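Alkylpurine DNA glycosylase AlkC (Pseudomonas fluorescens, PDB 5VHV) excises alkylated purine bases from DNA as a base excision repair glycosylase that does not flip the damaged nucleotide. Local coordinates at residues A[271-276]-A[307-312]; A[275-280]-A[287-292]; A[232-235]-A[241-244]. One frame throughout, in Å; residues are numbered along the deposited sequence.

Contact 1: residues A[271-276]-A[307-312]. With nucleotides of chain D.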
loop_
_atom_site.group_PDB
_atom_site.type_symbol
_atom_site.label_atom_id
_atom_site.label_comp_id
_atom_site.label_asym_id
_atom_site.label_seq_id
_atom_site.Cartn_x
_atom_site.Cartn_y
_atom_site.Cartn_z
ATOM N N ILE A 271 -16.366 -10.171 -19.935
ATOM C CA ILE A 271 -16.703 -9.163 -20.925
ATOM C C ILE A 271 -15.430 -8.774 -21.648
ATOM O O ILE A 271 -14.322 -8.986 -21.158
ATOM C CB ILE A 271 -17.377 -7.926 -20.312
ATOM C CG1 ILE A 271 -16.431 -7.231 -19.313
ATOM C CG2 ILE A 271 -18.671 -8.356 -19.654
ATOM C CD1 ILE A 271 -16.861 -5.816 -18.914
ATOM N N ASN A 272 -15.605 -8.208 -22.841
ATOM C CA ASN A 272 -14.503 -7.746 -23.680
ATOM C C ASN A 272 -14.806 -6.326 -24.123
ATOM O O ASN A 272 -15.754 -6.093 -24.882
ATOM C CB ASN A 272 -14.314 -8.643 -24.890
ATOM C CG ASN A 272 -14.054 -10.077 -24.502
ATOM O OD1 ASN A 272 -12.906 -10.478 -24.332
ATOM N ND2 ASN A 272 -15.120 -10.852 -24.330
ATOM N N LEU A 273 -13.996 -5.391 -23.658
ATOM C CA LEU A 273 -14.066 -3.996 -24.065
ATOM C C LEU A 273 -13.089 -3.777 -25.213
ATOM O O LEU A 273 -11.901 -4.091 -25.089
ATOM C CB LEU A 273 -13.708 -3.088 -22.885
ATOM C CG LEU A 273 -13.455 -1.619 -23.206
ATOM C CD1 LEU A 273 -14.704 -0.924 -23.766
ATOM C CD2 LEU A 273 -12.996 -0.901 -21.934
ATOM N N SER A 274 -13.573 -3.240 -26.331
ATOM C CA SER A 274 -12.640 -2.942 -27.405
ATOM C C SER A 274 -13.073 -1.691 -28.159
ATOM O O SER A 274 -14.256 -1.341 -28.202
ATOM C CB SER A 274 -12.484 -4.135 -28.367
ATOM O OG SER A 274 -13.688 -4.446 -29.051
ATOM N N PHE A 275 -12.080 -1.005 -28.712
ATOM C CA PHE A 275 -12.271 0.180 -29.540
ATOM C C PHE A 275 -10.939 0.501 -30.213
ATOM O O PHE A 275 -9.884 -0.049 -29.863
ATOM C CB PHE A 275 -12.762 1.371 -28.716
ATOM C CG PHE A 275 -11.887 1.686 -27.534
ATOM C CD1 PHE A 275 -12.056 1.019 -26.330
ATOM C CD2 PHE A 275 -10.869 2.629 -27.635
ATOM C CE1 PHE A 275 -11.242 1.303 -25.229
ATOM C CE2 PHE A 275 -10.056 2.912 -26.548
ATOM C CZ PHE A 275 -10.244 2.242 -25.342
ATOM N N THR A 276 -11.005 1.417 -31.168
ATOM C CA THR A 276 -9.853 1.906 -31.906
ATOM C C THR A 276 -9.777 3.420 -31.741
ATOM O O THR A 276 -10.796 4.110 -31.848
ATOM C CB THR A 276 -9.974 1.531 -33.383
ATOM O OG1 THR A 276 -10.169 0.112 -33.497
ATOM C CG2 THR A 276 -8.716 1.942 -34.155
ATOM N N PHE A 307 -10.512 1.540 -14.027
ATOM C CA PHE A 307 -9.454 0.567 -14.252
ATOM C C PHE A 307 -8.467 1.103 -15.283
ATOM O O PHE A 307 -8.841 1.806 -16.232
ATOM C CB PHE A 307 -10.059 -0.757 -14.731
ATOM C CG PHE A 307 -10.937 -1.422 -13.716
ATOM C CD1 PHE A 307 -10.392 -1.973 -12.577
ATOM C CD2 PHE A 307 -12.306 -1.502 -13.901
ATOM C CE1 PHE A 307 -11.208 -2.593 -11.616
ATOM C CE2 PHE A 307 -13.115 -2.141 -12.947
ATOM C CZ PHE A 307 -12.578 -2.678 -11.838
ATOM N N LYS A 308 -7.205 0.728 -15.113
ATOM C CA LYS A 308 -6.165 1.172 -16.020
ATOM C C LYS A 308 -6.197 0.362 -17.306
ATOM O O LYS A 308 -6.396 -0.856 -17.284
ATOM C CB LYS A 308 -4.793 1.019 -15.375
ATOM C CG LYS A 308 -4.660 1.720 -14.032
ATOM C CD LYS A 308 -4.871 3.243 -14.172
ATOM C CE LYS A 308 -3.767 3.882 -15.006
ATOM N NZ LYS A 308 -3.958 5.374 -15.212
ATOM N N LEU A 309 -5.956 1.031 -18.429
ATOM C CA LEU A 309 -5.890 0.321 -19.702
ATOM C C LEU A 309 -4.518 0.445 -20.348
ATOM O O LEU A 309 -3.787 -0.548 -20.391
ATOM C CB LEU A 309 -7.003 0.810 -20.625
ATOM C CG LEU A 309 -7.945 -0.260 -21.130
ATOM C CD1 LEU A 309 -9.026 0.431 -21.997
ATOM C CD2 LEU A 309 -7.191 -1.287 -21.911
ATOM N N LYS A 310 -4.140 1.618 -20.850
ATOM C CA LYS A 310 -2.897 1.768 -21.596
ATOM C C LYS A 310 -2.433 3.215 -21.513
ATOM O O LYS A 310 -3.242 4.136 -21.626
ATOM C CB LYS A 310 -3.123 1.361 -23.063
ATOM C CG LYS A 310 -1.877 1.041 -23.867
ATOM C CD LYS A 310 -2.248 0.744 -25.323
ATOM C CE LYS A 310 -1.029 0.464 -26.188
ATOM N NZ LYS A 310 -0.410 -0.853 -25.890
ATOM N N ALA A 311 -1.134 3.415 -21.333
ATOM C CA ALA A 311 -0.522 4.734 -21.461
ATOM C C ALA A 311 0.516 4.638 -22.568
ATOM O O ALA A 311 1.425 3.808 -22.492
ATOM C CB ALA A 311 0.111 5.185 -20.147
ATOM N N PHE A 312 0.387 5.460 -23.597
ATOM C CA PHE A 312 1.272 5.310 -24.747
ATOM C C PHE A 312 1.242 6.577 -25.584
ATOM O O PHE A 312 0.432 7.478 -25.361
ATOM C CB PHE A 312 0.871 4.097 -25.600
ATOM C CG PHE A 312 -0.413 4.288 -26.346
ATOM C CD1 PHE A 312 -1.618 4.351 -25.663
ATOM C CD2 PHE A 312 -0.424 4.414 -27.726
ATOM C CE1 PHE A 312 -2.801 4.544 -26.343
ATOM C CE2 PHE A 312 -1.609 4.596 -28.408
ATOM C CZ PHE A 312 -2.795 4.665 -27.713
ATOM P P DG D 3 -5.749 -1.600 -12.027
ATOM O OP1 DG D 3 -6.782 -1.086 -12.942
ATOM O OP2 DG D 3 -5.290 -0.828 -10.845
ATOM O "O5'" DG D 3 -6.209 -2.979 -11.428
ATOM C "C5'" DG D 3 -6.870 -3.963 -12.242
ATOM C "C4'" DG D 3 -7.286 -5.150 -11.403
ATOM O "O4'" DG D 3 -6.122 -5.953 -11.032
ATOM C "C3'" DG D 3 -7.988 -4.817 -10.079
ATOM O "O3'" DG D 3 -9.070 -5.733 -9.930
ATOM C "C2'" DG D 3 -6.871 -4.953 -9.021
ATOM C "C1'" DG D 3 -5.980 -6.048 -9.614
ATOM N N9 DG D 3 -4.540 -5.930 -9.352
ATOM C C8 DG D 3 -3.768 -4.796 -9.402
ATOM N N7 DG D 3 -2.492 -5.022 -9.181
ATOM C C5 DG D 3 -2.415 -6.391 -9.020
ATOM C C6 DG D 3 -1.295 -7.211 -8.758
ATOM O O6 DG D 3 -0.104 -6.872 -8.649
ATOM N N1 DG D 3 -1.649 -8.551 -8.658
ATOM C C2 DG D 3 -2.918 -9.035 -8.781
ATOM N N2 DG D 3 -3.065 -10.358 -8.629
ATOM N N3 DG D 3 -3.990 -8.270 -9.020
ATOM C C4 DG D 3 -3.660 -6.969 -9.131
ATOM P P DA D 2 0.851 0.253 -13.018
ATOM O OP1 DA D 2 0.691 1.532 -13.701
ATOM O OP2 DA D 2 1.462 0.174 -11.659
ATOM O "O5'" DA D 2 -0.605 -0.405 -12.972
ATOM C "C5'" DA D 2 -1.280 -0.697 -14.193
ATOM C "C4'" DA D 2 -2.389 -1.715 -13.982
ATOM O "O4'" DA D 2 -1.836 -3.054 -13.879
ATOM C "C3'" DA D 2 -3.202 -1.535 -12.720
ATOM O "O3'" DA D 2 -4.510 -2.013 -12.959
ATOM C "C2'" DA D 2 -2.425 -2.378 -11.708
ATOM C "C1'" DA D 2 -2.015 -3.567 -12.562
ATOM N N9 DA D 2 -0.761 -4.221 -12.176
ATOM C C8 DA D 2 0.426 -3.612 -11.913
ATOM N N7 DA D 2 1.407 -4.447 -11.655
ATOM C C5 DA D 2 0.822 -5.693 -11.763
ATOM C C6 DA D 2 1.331 -6.989 -11.605
ATOM N N6 DA D 2 2.614 -7.238 -11.287
ATOM N N1 DA D 2 0.483 -8.029 -11.797
ATOM C C2 DA D 2 -0.789 -7.770 -12.116
ATOM N N3 DA D 2 -1.387 -6.590 -12.294
ATOM C C4 DA D 2 -0.517 -5.578 -12.098
#
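L273 and L309 face each other from strands whose CA atoms come no nearer than 10.2 Å, with no hydrogen bond across the gap, so side chains alone bridge 271-276 and 307-312. One methyl does the work on the second strand: CD1 of L309 comes to the ring edge of F275, near its plane, 4.0 Å from CZ, and lies 4.2 Å from CD2 of L273. F275 reaches it because chi1 of 54° sets CG between the backbone N and the carbonyl carbon, swinging the ring out toward the opposite strand. Such packing joins the two layers of a beta sandwich, here in the immunoglobulin-like domain that follows the helical part of AlkC. A classic beta bulge interrupts the edge strand, where L309 and K310 both lie against V289. The other side of 307-312 serves the DNA. The backbone N of K308, rather than its ammonium, donates a nearly straight bond of 2.9 Å to OP1 of DG3 of chain D (171° at the hydrogen), and the same oxygen lies in the ring plane of F307, at its edge, 3.7 Å from CD1. The K308 chain passes the DA2 sugar of chain D, CG 3.8 Å from C3', then bends at chi2 and chi3, and its NZ forms a salt bridge with OD2 of D290.

Contact 2: residues A[275-280]-A[287-292]; sequences FTLEST and LVVDYA
F275 meets V289 at the start of 275-280, where its CZ lies 3.8 Å from V289 CG1. The methyl sits at the ring edge and in the ring plane, as the two side chains pass alongside, pointing opposite ways; the contact is aliphatic carbon against an aromatic rim and not a stack. T276 follows with its side chain turned from 287-292, its OG1 hydrogen-bonded to H321. The next inward residue, L277, is the one that bridges two partners. Its CD1 meets V289 CG2 tip to tip at 3.9 Å and, likewise end on, L287 CD1 at 4.1 Å, while its own CG rests in plane at the edge of the F275 ring. V289 can serve both neighbours because its branches diverge: CG1 stands anti to the backbone N (chi1 -176°) and goes to the phenyl ring, CG2 stands beside that N and goes to the leucine. E278 turns away again and hydrogen-bonds H256 through OE2. The alternation is that of a beta strand, and the inward F275, L277, L287 and V289 pack between the two layers of the sandwich. The axes of 275-279 and 287-292 approach to 11.5 Å, their directions 155° apart, without exchanging a hydrogen bond. Strand 270-279 is flanked by strands 253-265 and 319-327, strand 285-294 lies beside 305-314, and V288 turns the other way, to L242 of helix 239-244 and I234 of helix 231-235.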
loop_
_atom_site.group_PDB
_atom_site.type_symbol
_atom_site.label_atom_id
_atom_site.label_comp_id
_atom_site.label_asym_id
_atom_site.label_seq_id
_atom_site.Cartn_x
_atom_site.Cartn_y
_atom_site.Cartn_z
ATOM N N PHE A 275 -12.080 -1.005 -28.712
ATOM C CA PHE A 275 -12.271 0.180 -29.540
ATOM C C PHE A 275 -10.939 0.501 -30.213
ATOM O O PHE A 275 -9.884 -0.049 -29.863
ATOM C CB PHE A 275 -12.762 1.371 -28.716
ATOM C CG PHE A 275 -11.887 1.686 -27.534
ATOM C CD1 PHE A 275 -12.056 1.019 -26.330
ATOM C CD2 PHE A 275 -10.869 2.629 -27.635
ATOM C CE1 PHE A 275 -11.242 1.303 -25.229
ATOM C CE2 PHE A 275 -10.056 2.912 -26.548
ATOM C CZ PHE A 275 -10.244 2.242 -25.342
ATOM N N THR A 276 -11.005 1.417 -31.168
ATOM C CA THR A 276 -9.853 1.906 -31.906
ATOM C C THR A 276 -9.777 3.420 -31.741
ATOM O O THR A 276 -10.796 4.110 -31.848
ATOM C CB THR A 276 -9.974 1.531 -33.383
ATOM O OG1 THR A 276 -10.169 0.112 -33.497
ATOM C CG2 THR A 276 -8.716 1.942 -34.155
ATOM N N LEU A 277 -8.581 3.928 -31.469
ATOM C CA LEU A 277 -8.327 5.363 -31.427
ATOM C C LEU A 277 -7.573 5.757 -32.683
ATOM O O LEU A 277 -6.564 5.134 -33.018
ATOM C CB LEU A 277 -7.511 5.749 -30.192
ATOM C CG LEU A 277 -8.171 5.455 -28.848
ATOM C CD1 LEU A 277 -7.223 5.799 -27.712
ATOM C CD2 LEU A 277 -9.476 6.227 -28.700
ATOM N N GLU A 278 -8.068 6.776 -33.375
ATOM C CA GLU A 278 -7.415 7.322 -34.553
ATOM C C GLU A 278 -6.940 8.734 -34.245
ATOM O O GLU A 278 -7.753 9.607 -33.920
ATOM C CB GLU A 278 -8.362 7.338 -35.749
ATOM C CG GLU A 278 -7.736 7.957 -37.010
ATOM C CD GLU A 278 -8.766 8.428 -38.012
ATOM O OE1 GLU A 278 -8.404 9.229 -38.902
ATOM O OE2 GLU A 278 -9.934 8.007 -37.904
ATOM N N SER A 279 -5.640 8.965 -34.377
ATOM C CA SER A 279 -5.120 10.310 -34.217
ATOM C C SER A 279 -5.613 11.205 -35.344
ATOM O O SER A 279 -5.646 10.815 -36.518
ATOM C CB SER A 279 -3.599 10.315 -34.206
ATOM O OG SER A 279 -3.110 11.637 -34.394
ATOM N N THR A 280 -5.987 12.423 -34.979
ATOM C CA THR A 280 -6.297 13.467 -35.947
ATOM C C THR A 280 -5.285 14.600 -35.877
ATOM O O THR A 280 -5.534 15.684 -36.410
ATOM C CB THR A 280 -7.707 14.005 -35.711
ATOM O OG1 THR A 280 -7.755 14.631 -34.429
ATOM C CG2 THR A 280 -8.731 12.878 -35.741
ATOM N N LEU A 287 -0.972 9.721 -24.545
ATOM C CA LEU A 287 -2.326 9.420 -24.105
ATOM C C LEU A 287 -2.304 8.572 -22.845
ATOM O O LEU A 287 -1.493 7.652 -22.707
ATOM C CB LEU A 287 -3.116 8.667 -25.181
ATOM C CG LEU A 287 -3.293 9.362 -26.536
ATOM C CD1 LEU A 287 -4.121 8.517 -27.489
ATOM C CD2 LEU A 287 -3.943 10.707 -26.342
ATOM N N VAL A 288 -3.232 8.873 -21.949
ATOM C CA VAL A 288 -3.567 8.011 -20.826
ATOM C C VAL A 288 -4.983 7.523 -21.081
ATOM O O VAL A 288 -5.928 8.320 -21.103
ATOM C CB VAL A 288 -3.443 8.739 -19.484
ATOM C CG1 VAL A 288 -4.094 7.903 -18.347
ATOM C CG2 VAL A 288 -1.951 8.990 -19.191
ATOM N N VAL A 289 -5.118 6.230 -21.347
ATOM C CA VAL A 289 -6.385 5.601 -21.686
ATOM C C VAL A 289 -6.773 4.678 -20.541
ATOM O O VAL A 289 -6.072 3.701 -20.259
ATOM C CB VAL A 289 -6.283 4.817 -23.002
ATOM C CG1 VAL A 289 -7.636 4.245 -23.385
ATOM C CG2 VAL A 289 -5.764 5.713 -24.124
ATOM N N ASP A 290 -7.896 4.984 -19.898
ATOM C CA ASP A 290 -8.455 4.162 -18.834
ATOM C C ASP A 290 -9.922 3.872 -19.176
ATOM O O ASP A 290 -10.439 4.309 -20.206
ATOM C CB ASP A 290 -8.314 4.865 -17.468
ATOM C CG ASP A 290 -6.864 4.987 -17.008
ATOM O OD1 ASP A 290 -6.033 4.117 -17.373
ATOM O OD2 ASP A 290 -6.543 5.936 -16.257
ATOM N N TYR A 291 -10.599 3.088 -18.341
ATOM C CA TYR A 291 -12.035 2.894 -18.511
ATOM C C TYR A 291 -12.678 2.813 -17.146
ATOM O O TYR A 291 -12.003 2.633 -16.132
ATOM C CB TYR A 291 -12.383 1.643 -19.330
ATOM C CG TYR A 291 -12.074 0.308 -18.693
ATOM C CD1 TYR A 291 -10.789 -0.199 -18.709
ATOM C CD2 TYR A 291 -13.088 -0.486 -18.147
ATOM C CE1 TYR A 291 -10.501 -1.423 -18.163
ATOM C CE2 TYR A 291 -12.800 -1.728 -17.601
ATOM C CZ TYR A 291 -11.519 -2.186 -17.629
ATOM O OH TYR A 291 -11.201 -3.408 -17.102
ATOM N N ALA A 292 -13.990 3.013 -17.115
ATOM C CA ALA A 292 -14.707 2.958 -15.856
ATOM C C ALA A 292 -15.994 2.164 -16.003
ATOM O O ALA A 292 -16.645 2.208 -17.047
ATOM C CB ALA A 292 -15.025 4.347 -15.345
#

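Contact 3: residues A[232-235]-A[241-244]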
loop_
_atom_site.group_PDB
_atom_site.type_symbol
_atom_site.label_atom_id
_atom_site.label_comp_id
_atom_site.label_asym_id
_atom_site.label_seq_id
_atom_site.Cartn_x
_atom_site.Cartn_y
_atom_site.Cartn_z
ATOM N N SER A 232 -4.045 7.931 -8.168
ATOM C CA SER A 232 -5.472 8.082 -7.910
ATOM C C SER A 232 -6.009 9.325 -8.607
ATOM O O SER A 232 -7.070 9.288 -9.241
ATOM C CB SER A 232 -5.738 8.137 -6.396
ATOM O OG SER A 232 -5.293 6.946 -5.756
ATOM N N LEU A 233 -5.267 10.428 -8.548
ATOM C CA LEU A 233 -5.721 11.639 -9.228
ATOM C C LEU A 233 -5.756 11.450 -10.741
ATOM O O LEU A 233 -6.640 11.997 -11.409
ATOM C CB LEU A 233 -4.829 12.823 -8.857
ATOM C CG LEU A 233 -4.842 13.210 -7.368
ATOM C CD1 LEU A 233 -3.947 14.424 -7.086
ATOM C CD2 LEU A 233 -6.253 13.501 -6.896
ATOM N N ILE A 234 -4.829 10.666 -11.287
ATOM C CA ILE A 234 -4.845 10.397 -12.725
ATOM C C ILE A 234 -6.109 9.640 -13.108
ATOM O O ILE A 234 -6.742 9.944 -14.127
ATOM C CB ILE A 234 -3.571 9.633 -13.143
ATOM C CG1 ILE A 234 -2.356 10.571 -13.082
ATOM C CG2 ILE A 234 -3.692 9.035 -14.576
ATOM C CD1 ILE A 234 -1.052 9.852 -13.074
ATOM N N LYS A 235 -6.476 8.625 -12.319
ATOM C CA LYS A 235 -7.704 7.880 -12.583
ATOM C C LYS A 235 -8.931 8.775 -12.482
ATOM O O LYS A 235 -9.904 8.586 -13.226
ATOM C CB LYS A 235 -7.805 6.696 -11.615
ATOM C CG LYS A 235 -6.906 5.536 -12.009
ATOM C CD LYS A 235 -7.159 4.299 -11.169
ATOM C CE LYS A 235 -6.715 4.527 -9.721
ATOM N NZ LYS A 235 -6.910 3.277 -8.895
ATOM N N ALA A 241 -2.686 16.691 -12.603
ATOM C CA ALA A 241 -1.953 15.428 -12.526
ATOM C C ALA A 241 -1.642 14.876 -13.914
ATOM O O ALA A 241 -0.516 14.448 -14.179
ATOM C CB ALA A 241 -2.754 14.421 -11.711
ATOM N N LEU A 242 -2.635 14.845 -14.812
ATOM C CA LEU A 242 -2.370 14.386 -16.169
ATOM C C LEU A 242 -1.310 15.249 -16.850
ATOM O O LEU A 242 -0.472 14.741 -17.605
ATOM C CB LEU A 242 -3.669 14.384 -16.977
ATOM C CG LEU A 242 -4.588 13.202 -16.620
ATOM C CD1 LEU A 242 -6.042 13.479 -17.034
ATOM C CD2 LEU A 242 -4.072 11.945 -17.279
ATOM N N THR A 243 -1.333 16.557 -16.593
ATOM C CA THR A 243 -0.357 17.446 -17.211
ATOM C C THR A 243 1.054 17.101 -16.749
ATOM O O THR A 243 2.006 17.135 -17.540
ATOM C CB THR A 243 -0.699 18.906 -16.887
ATOM O OG1 THR A 243 -1.966 19.259 -17.465
ATOM C CG2 THR A 243 0.366 19.873 -17.449
ATOM N N LEU A 244 1.214 16.763 -15.471
ATOM C CA LEU A 244 2.527 16.334 -15.001
ATOM C C LEU A 244 2.992 15.080 -15.728
ATOM O O LEU A 244 4.193 14.877 -15.892
ATOM C CB LEU A 244 2.495 16.101 -13.477
ATOM C CG LEU A 244 2.518 17.386 -12.657
ATOM C CD1 LEU A 244 2.040 17.104 -11.252
ATOM C CD2 LEU A 244 3.910 17.997 -12.637
#
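A241 presents its single methyl to two residues of 232-235, and the contact is apolar throughout. CB of A241 lies 3.9 Å from CB of L233 and 4.1 Å from CG1 of I234, so the small side chain is set against the neighbouring helical turn where the CA atoms of I234 and A241 are only 5.8 Å apart. The second branch of I234 works separately: CG2, anti to the backbone N, meets CD2 of L242 at 4.0 Å, the two side chains crossing at a slant. Polar groups act around this patch and not through it. S232 hydrogen-bonds N198 and packs on a phosphate of the bound DNA, the backbone N of A241 donates a hydrogen bond to OD1 of N238, and OG1 of T243 is hydrogen-bonded to O of T239. In fold terms, these are the last two short helices before the beta domain; L209 of helix 205-213 covers L233 and A241, while I234 and K235 touch K308 of strand 305-314. With neither a hydrogen bond nor a charge pair across it, the contact between 232-235 and 241-244 is buried hydrocarbon alone, an interaction without directional demands.

Contact 3 closes first along the chain, a short loop between the last two helices, and it is complete before strand 270-279 begins. Contacts 1 and 2 both start from that strand and share F275 and T276; the loop of contact 2, closing on 287-292, nests inside the longer one of contact 1, closing on 307-312. Their far strands are neighbours in one sheet, joined by probable hydrogen bonds such as F312 O to L287 N. Contact 3 lies in series with both and crosses neither. It still meets both others in space, through V288 of contact 2 and K308 of contact 1, so the helical end is tied to the beta sandwich close to the DNA.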